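Local atomic coordinates of conserved domain protein (Streptococcus pneumoniae, PDB entry 2FI0), a protein that is of unknown function but carries a DUF1858 domain, folded as a small, largely helical single-chain unit. Residues H22-F34 with T61-Y75. Numbering follows the deposited sequence.
Sequences HPEVLEILVELGF and TPMDKIVRTLEANGY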
loop_
_atom_site.group_PDB
_atom_site.type_symbol
_atom_site.label_atom_id
_atom_site.label_comp_id
_atom_site.label_asym_id
_atom_site.label_seq_id
_atom_site.Cartn_x
_atom_site.Cartn_y
_atom_site.Cartn_z
ATOM N N HIS A 22 6.526 -4.546 5.294
ATOM C CA HIS A 22 7.235 -3.270 5.167
ATOM C C HIS A 22 6.683 -2.202 6.126
ATOM O O HIS A 22 5.959 -1.304 5.678
ATOM C CB HIS A 22 7.102 -2.743 3.733
ATOM C CG HIS A 22 7.587 -3.691 2.681
ATOM N ND1 HIS A 22 6.726 -4.422 1.893
ATOM C CD2 HIS A 22 8.839 -4.017 2.276
ATOM C CE1 HIS A 22 7.425 -5.158 1.048
ATOM N NE2 HIS A 22 8.709 -4.926 1.253
ATOM N N PRO A 23 7.015 -2.284 7.438
ATOM C CA PRO A 23 6.466 -1.309 8.404
ATOM C C PRO A 23 6.717 0.155 8.015
ATOM O O PRO A 23 5.863 1.007 8.230
ATOM C CB PRO A 23 7.167 -1.661 9.730
ATOM C CG PRO A 23 7.683 -3.057 9.568
ATOM C CD PRO A 23 7.862 -3.304 8.081
ATOM N N GLU A 24 7.870 0.421 7.410
ATOM C CA GLU A 24 8.250 1.771 6.943
ATOM C C GLU A 24 7.341 2.346 5.848
ATOM O O GLU A 24 7.325 3.562 5.631
ATOM C CB GLU A 24 9.687 1.798 6.389
ATOM C CG GLU A 24 10.558 0.557 6.672
ATOM C CD GLU A 24 10.199 -0.658 5.786
ATOM O OE1 GLU A 24 10.202 -1.791 6.347
ATOM O OE2 GLU A 24 9.927 -0.480 4.555
ATOM N N VAL A 25 6.618 1.492 5.130
ATOM C CA VAL A 25 5.757 1.977 4.052
ATOM C C VAL A 25 4.461 2.611 4.578
ATOM O O VAL A 25 3.810 3.345 3.846
ATOM C CB VAL A 25 5.444 0.866 3.016
ATOM C CG1 VAL A 25 4.277 0.004 3.459
ATOM C CG2 VAL A 25 5.171 1.479 1.626
ATOM N N LEU A 26 4.102 2.355 5.842
ATOM C CA LEU A 26 2.855 2.896 6.407
ATOM C C LEU A 26 2.800 4.431 6.339
ATOM O O LEU A 26 1.783 5.003 5.957
ATOM C CB LEU A 26 2.650 2.416 7.852
ATOM C CG LEU A 26 1.353 2.842 8.552
ATOM C CD1 LEU A 26 0.132 2.401 7.750
ATOM C CD2 LEU A 26 1.300 2.292 9.968
ATOM N N GLU A 27 3.907 5.081 6.681
ATOM C CA GLU A 27 4.026 6.544 6.634
ATOM C C GLU A 27 3.737 7.113 5.233
ATOM O O GLU A 27 3.234 8.239 5.090
ATOM C CB GLU A 27 5.438 6.946 7.065
ATOM C CG GLU A 27 5.719 8.445 7.048
ATOM C CD GLU A 27 7.162 8.784 7.408
ATOM O OE1 GLU A 27 8.083 8.066 6.949
ATOM O OE2 GLU A 27 7.370 9.778 8.142
ATOM N N ILE A 28 4.065 6.331 4.207
ATOM C CA ILE A 28 3.789 6.717 2.837
ATOM C C ILE A 28 2.315 6.521 2.519
ATOM O O ILE A 28 1.681 7.415 1.975
ATOM C CB ILE A 28 4.654 5.915 1.842
ATOM C CG1 ILE A 28 6.138 6.231 2.071
ATOM C CG2 ILE A 28 4.241 6.253 0.418
ATOM C CD1 ILE A 28 7.084 5.225 1.470
ATOM N N LEU A 29 1.782 5.353 2.864
ATOM C CA LEU A 29 0.395 5.003 2.551
ATOM C C LEU A 29 -0.638 5.950 3.176
ATOM O O LEU A 29 -1.663 6.224 2.550
ATOM C CB LEU A 29 0.095 3.555 2.970
ATOM C CG LEU A 29 0.913 2.464 2.258
ATOM C CD1 LEU A 29 0.426 1.071 2.702
ATOM C CD2 LEU A 29 0.857 2.589 0.747
ATOM N N VAL A 30 -0.375 6.456 4.387
ATOM C CA VAL A 30 -1.327 7.357 5.050
ATOM C C VAL A 30 -1.426 8.707 4.347
ATOM O O VAL A 30 -2.417 9.427 4.509
ATOM C CB VAL A 30 -1.026 7.576 6.581
ATOM C CG1 VAL A 30 -0.984 6.239 7.323
ATOM C CG2 VAL A 30 0.261 8.389 6.798
ATOM N N GLU A 31 -0.399 9.045 3.571
ATOM C CA GLU A 31 -0.430 10.227 2.714
ATOM C C GLU A 31 -1.055 9.935 1.340
ATOM O O GLU A 31 -1.163 10.840 0.524
ATOM C CB GLU A 31 0.986 10.790 2.538
ATOM C CG GLU A 31 1.628 11.289 3.833
ATOM C CD GLU A 31 0.872 12.463 4.457
ATOM O OE1 GLU A 31 0.795 12.549 5.708
ATOM O OE2 GLU A 31 0.342 13.303 3.696
ATOM N N LEU A 32 -1.468 8.689 1.093
ATOM C CA LEU A 32 -2.033 8.284 -0.203
ATOM C C LEU A 32 -3.484 7.775 -0.096
ATOM O O LEU A 32 -3.967 7.050 -0.974
ATOM C CB LEU A 32 -1.162 7.205 -0.838
ATOM C CG LEU A 32 0.247 7.614 -1.288
ATOM C CD1 LEU A 32 1.045 6.376 -1.579
ATOM C CD2 LEU A 32 0.203 8.518 -2.495
ATOM N N GLY A 33 -4.169 8.158 0.972
ATOM C CA GLY A 33 -5.586 7.816 1.161
ATOM C C GLY A 33 -5.844 6.638 2.084
ATOM O O GLY A 33 -6.964 6.144 2.159
ATOM N N PHE A 34 -4.812 6.176 2.777
ATOM C CA PHE A 34 -4.926 5.002 3.648
ATOM C C PHE A 34 -4.719 5.382 5.106
ATOM O O PHE A 34 -4.316 4.550 5.923
ATOM C CB PHE A 34 -3.927 3.917 3.222
ATOM C CG PHE A 34 -4.208 3.352 1.867
ATOM C CD1 PHE A 34 -5.072 2.281 1.720
ATOM C CD2 PHE A 34 -3.623 3.903 0.728
ATOM C CE1 PHE A 34 -5.348 1.761 0.465
ATOM C CE2 PHE A 34 -3.901 3.387 -0.525
ATOM C CZ PHE A 34 -4.768 2.314 -0.654
ATOM N N THR A 61 -7.744 7.661 -4.943
ATOM C CA THR A 61 -6.352 7.939 -5.305
ATOM C C THR A 61 -6.007 7.163 -6.586
ATOM O O THR A 61 -6.088 5.931 -6.602
ATOM C CB THR A 61 -5.349 7.511 -4.195
ATOM O OG1 THR A 61 -5.729 8.085 -2.940
ATOM C CG2 THR A 61 -3.928 7.969 -4.543
ATOM N N PRO A 62 -5.620 7.870 -7.661
ATOM C CA PRO A 62 -5.237 7.166 -8.890
ATOM C C PRO A 62 -4.059 6.226 -8.662
ATOM O O PRO A 62 -3.128 6.571 -7.941
ATOM C CB PRO A 62 -4.850 8.297 -9.851
ATOM C CG PRO A 62 -5.455 9.512 -9.292
ATOM C CD PRO A 62 -5.504 9.327 -7.807
ATOM N N MET A 63 -4.113 5.037 -9.253
ATOM C CA MET A 63 -3.023 4.073 -9.092
ATOM C C MET A 63 -1.683 4.641 -9.539
ATOM O O MET A 63 -0.674 4.391 -8.899
ATOM C CB MET A 63 -3.305 2.760 -9.845
ATOM C CG MET A 63 -2.278 1.622 -9.552
ATOM S SD MET A 63 -1.811 1.368 -7.784
ATOM C CE MET A 63 -3.390 1.571 -7.019
ATOM N N ASP A 64 -1.663 5.402 -10.627
ATOM C CA ASP A 64 -0.409 6.011 -11.080
ATOM C C ASP A 64 0.259 6.858 -9.986
ATOM O O ASP A 64 1.470 6.859 -9.860
ATOM C CB ASP A 64 -0.629 6.848 -12.346
ATOM C CG ASP A 64 -1.108 6.004 -13.538
ATOM O OD1 ASP A 64 -1.472 6.585 -14.600
ATOM O OD2 ASP A 64 -1.130 4.755 -13.413
ATOM N N LYS A 65 -0.539 7.571 -9.199
ATOM C CA LYS A 65 -0.035 8.385 -8.097
ATOM C C LYS A 65 0.626 7.489 -7.041
ATOM O O LYS A 65 1.702 7.801 -6.551
ATOM C CB LYS A 65 -1.190 9.206 -7.498
ATOM C CG LYS A 65 -0.919 9.907 -6.168
ATOM C CD LYS A 65 -0.444 11.332 -6.348
ATOM C CE LYS A 65 -0.330 12.046 -5.010
ATOM N NZ LYS A 65 0.621 13.187 -5.124
ATOM N N ILE A 66 -0.020 6.371 -6.717
ATOM C CA ILE A 66 0.514 5.411 -5.765
ATOM C C ILE A 66 1.787 4.764 -6.256
ATOM O O ILE A 66 2.742 4.659 -5.498
ATOM C CB ILE A 66 -0.529 4.313 -5.425
ATOM C CG1 ILE A 66 -1.656 4.930 -4.587
ATOM C CG2 ILE A 66 0.136 3.135 -4.677
ATOM C CD1 ILE A 66 -2.945 4.205 -4.657
ATOM N N VAL A 67 1.805 4.339 -7.524
ATOM C CA VAL A 67 2.989 3.704 -8.098
ATOM C C VAL A 67 4.174 4.674 -8.141
ATOM O O VAL A 67 5.264 4.328 -7.711
ATOM C CB VAL A 67 2.704 3.078 -9.479
ATOM C CG1 VAL A 67 3.988 2.528 -10.112
ATOM C CG2 VAL A 67 1.686 1.948 -9.329
ATOM N N ARG A 68 3.941 5.897 -8.599
ATOM C CA ARG A 68 4.992 6.935 -8.638
ATOM C C ARG A 68 5.582 7.192 -7.253
ATOM O O ARG A 68 6.791 7.282 -7.076
ATOM C CB ARG A 68 4.418 8.263 -9.114
ATOM C CG ARG A 68 4.182 8.379 -10.584
ATOM C CD ARG A 68 3.600 9.767 -10.914
ATOM N NE ARG A 68 4.442 10.273 -11.959
ATOM C CZ ARG A 68 5.191 11.358 -11.923
ATOM N NH1 ARG A 68 5.167 12.236 -10.937
ATOM N NH2 ARG A 68 5.917 11.589 -12.969
ATOM N N THR A 69 4.694 7.353 -6.286
ATOM C CA THR A 69 5.099 7.654 -4.910
ATOM C C THR A 69 5.929 6.516 -4.320
ATOM O O THR A 69 6.988 6.746 -3.730
ATOM C CB THR A 69 3.872 7.933 -4.025
ATOM O OG1 THR A 69 3.081 8.968 -4.619
ATOM C CG2 THR A 69 4.301 8.374 -2.631
ATOM N N LEU A 70 5.461 5.290 -4.512
ATOM C CA LEU A 70 6.184 4.136 -4.019
ATOM C C LEU A 70 7.550 3.996 -4.668
ATOM O O LEU A 70 8.542 3.790 -3.971
ATOM C CB LEU A 70 5.351 2.858 -4.183
ATOM C CG LEU A 70 4.141 2.717 -3.246
ATOM C CD1 LEU A 70 3.295 1.492 -3.648
ATOM C CD2 LEU A 70 4.574 2.618 -1.785
ATOM N N GLU A 71 7.618 4.125 -5.997
ATOM C CA GLU A 71 8.909 4.110 -6.695
ATOM C C GLU A 71 9.845 5.227 -6.222
ATOM O O GLU A 71 11.013 4.981 -6.014
ATOM C CB GLU A 71 8.713 4.164 -8.201
ATOM C CG GLU A 71 8.012 2.931 -8.751
ATOM C CD GLU A 71 7.929 2.920 -10.269
ATOM O OE1 GLU A 71 7.856 3.998 -10.901
ATOM O OE2 GLU A 71 7.918 1.812 -10.839
ATOM N N ALA A 72 9.320 6.432 -6.029
ATOM C CA ALA A 72 10.107 7.569 -5.515
ATOM C C ALA A 72 10.666 7.364 -4.104
ATOM O O ALA A 72 11.576 8.060 -3.709
ATOM C CB ALA A 72 9.267 8.835 -5.524
ATOM N N ASN A 73 10.086 6.453 -3.335
ATOM C CA ASN A 73 10.561 6.158 -1.990
ATOM C C ASN A 73 11.321 4.821 -1.902
ATOM O O ASN A 73 11.561 4.304 -0.815
ATOM C CB ASN A 73 9.389 6.205 -1.017
ATOM C CG ASN A 73 8.904 7.623 -0.754
ATOM O OD1 ASN A 73 9.498 8.358 0.048
ATOM N ND2 ASN A 73 7.820 8.020 -1.432
ATOM N N GLY A 74 11.693 4.264 -3.045
ATOM C CA GLY A 74 12.604 3.119 -3.086
ATOM C C GLY A 74 11.992 1.755 -3.376
ATOM O O GLY A 74 12.704 0.744 -3.393
ATOM N N TYR A 75 10.693 1.709 -3.630
ATOM C CA TYR A 75 10.012 0.438 -3.809
ATOM C C TYR A 75 9.853 0.069 -5.274
ATOM O O TYR A 75 9.764 0.926 -6.136
ATOM C CB TYR A 75 8.660 0.455 -3.104
ATOM C CG TYR A 75 8.783 0.659 -1.613
ATOM C CD1 TYR A 75 8.971 -0.427 -0.759
ATOM C CD2 TYR A 75 8.724 1.928 -1.058
ATOM C CE1 TYR A 75 9.094 -0.248 0.608
ATOM C CE2 TYR A 75 8.858 2.122 0.301
ATOM C CZ TYR A 75 9.043 1.031 1.133
ATOM O OH TYR A 75 9.153 1.211 2.487
#
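His22 receives the edge of the Tyr75 ring on the face of its imidazole, a T-shaped pair with ring centroids 5.8 Å apart and planes at 84°. Glu24 takes the phenol of the same tyrosine: Tyr75 OH donates to Glu24 OE2 over 2.8 Å, and OE2 accepts through its anti lone pair, the one away from OE1. The carboxylate lies nearly coplanar with the ring, at its edge. Val25 covers one face of that ring, its CG2 4.2 Å from the centroid in a CH-pi contact; the same methyl meets Leu70 CD2 at 3.6 Å. It can serve both because CG2 stands anti to the backbone N, while CG1 is left between N and the carbonyl carbon. Ile28 divides its two branches: CD1 reaches Asn73 CB at 3.5 Å and approaches Tyr75 CE2, whereas CG2 lies against Thr69 CG2. Asn73 and Thr69 turn their polar ends back onto carbonyls of helix 63-72, Asn73 ND2 to Thr69 O and Thr69 OG1 to Lys65 O, and offer carbon to the isoleucine. Leu32 meets Thr69 tip to tip, its CD2 3.6 Å from Thr69 OG1, and its CD1 also nears Ile66. At the Thr61 end of the contact the backbone of Leu32 takes part: Thr61 OG1 donates to Leu32 O at 2.8 Å from above the carbonyl plane. Phe34 presents its ring edge to Ile66 CD1, beside Leu52 of helix 52-59. Ile9 of strand 8-10 touches His22, Val25, Leu70 and Tyr75, joining the apolar layer to the two-stranded parallel sheet. In this partly buried contact of a small, mostly helical domain, short helix 26-29 and its flanking turns pack on one side of helix 63-72, which a Schellman motif with Gly74 at C-prime ends, leading through Tyr75 into strand 76-78.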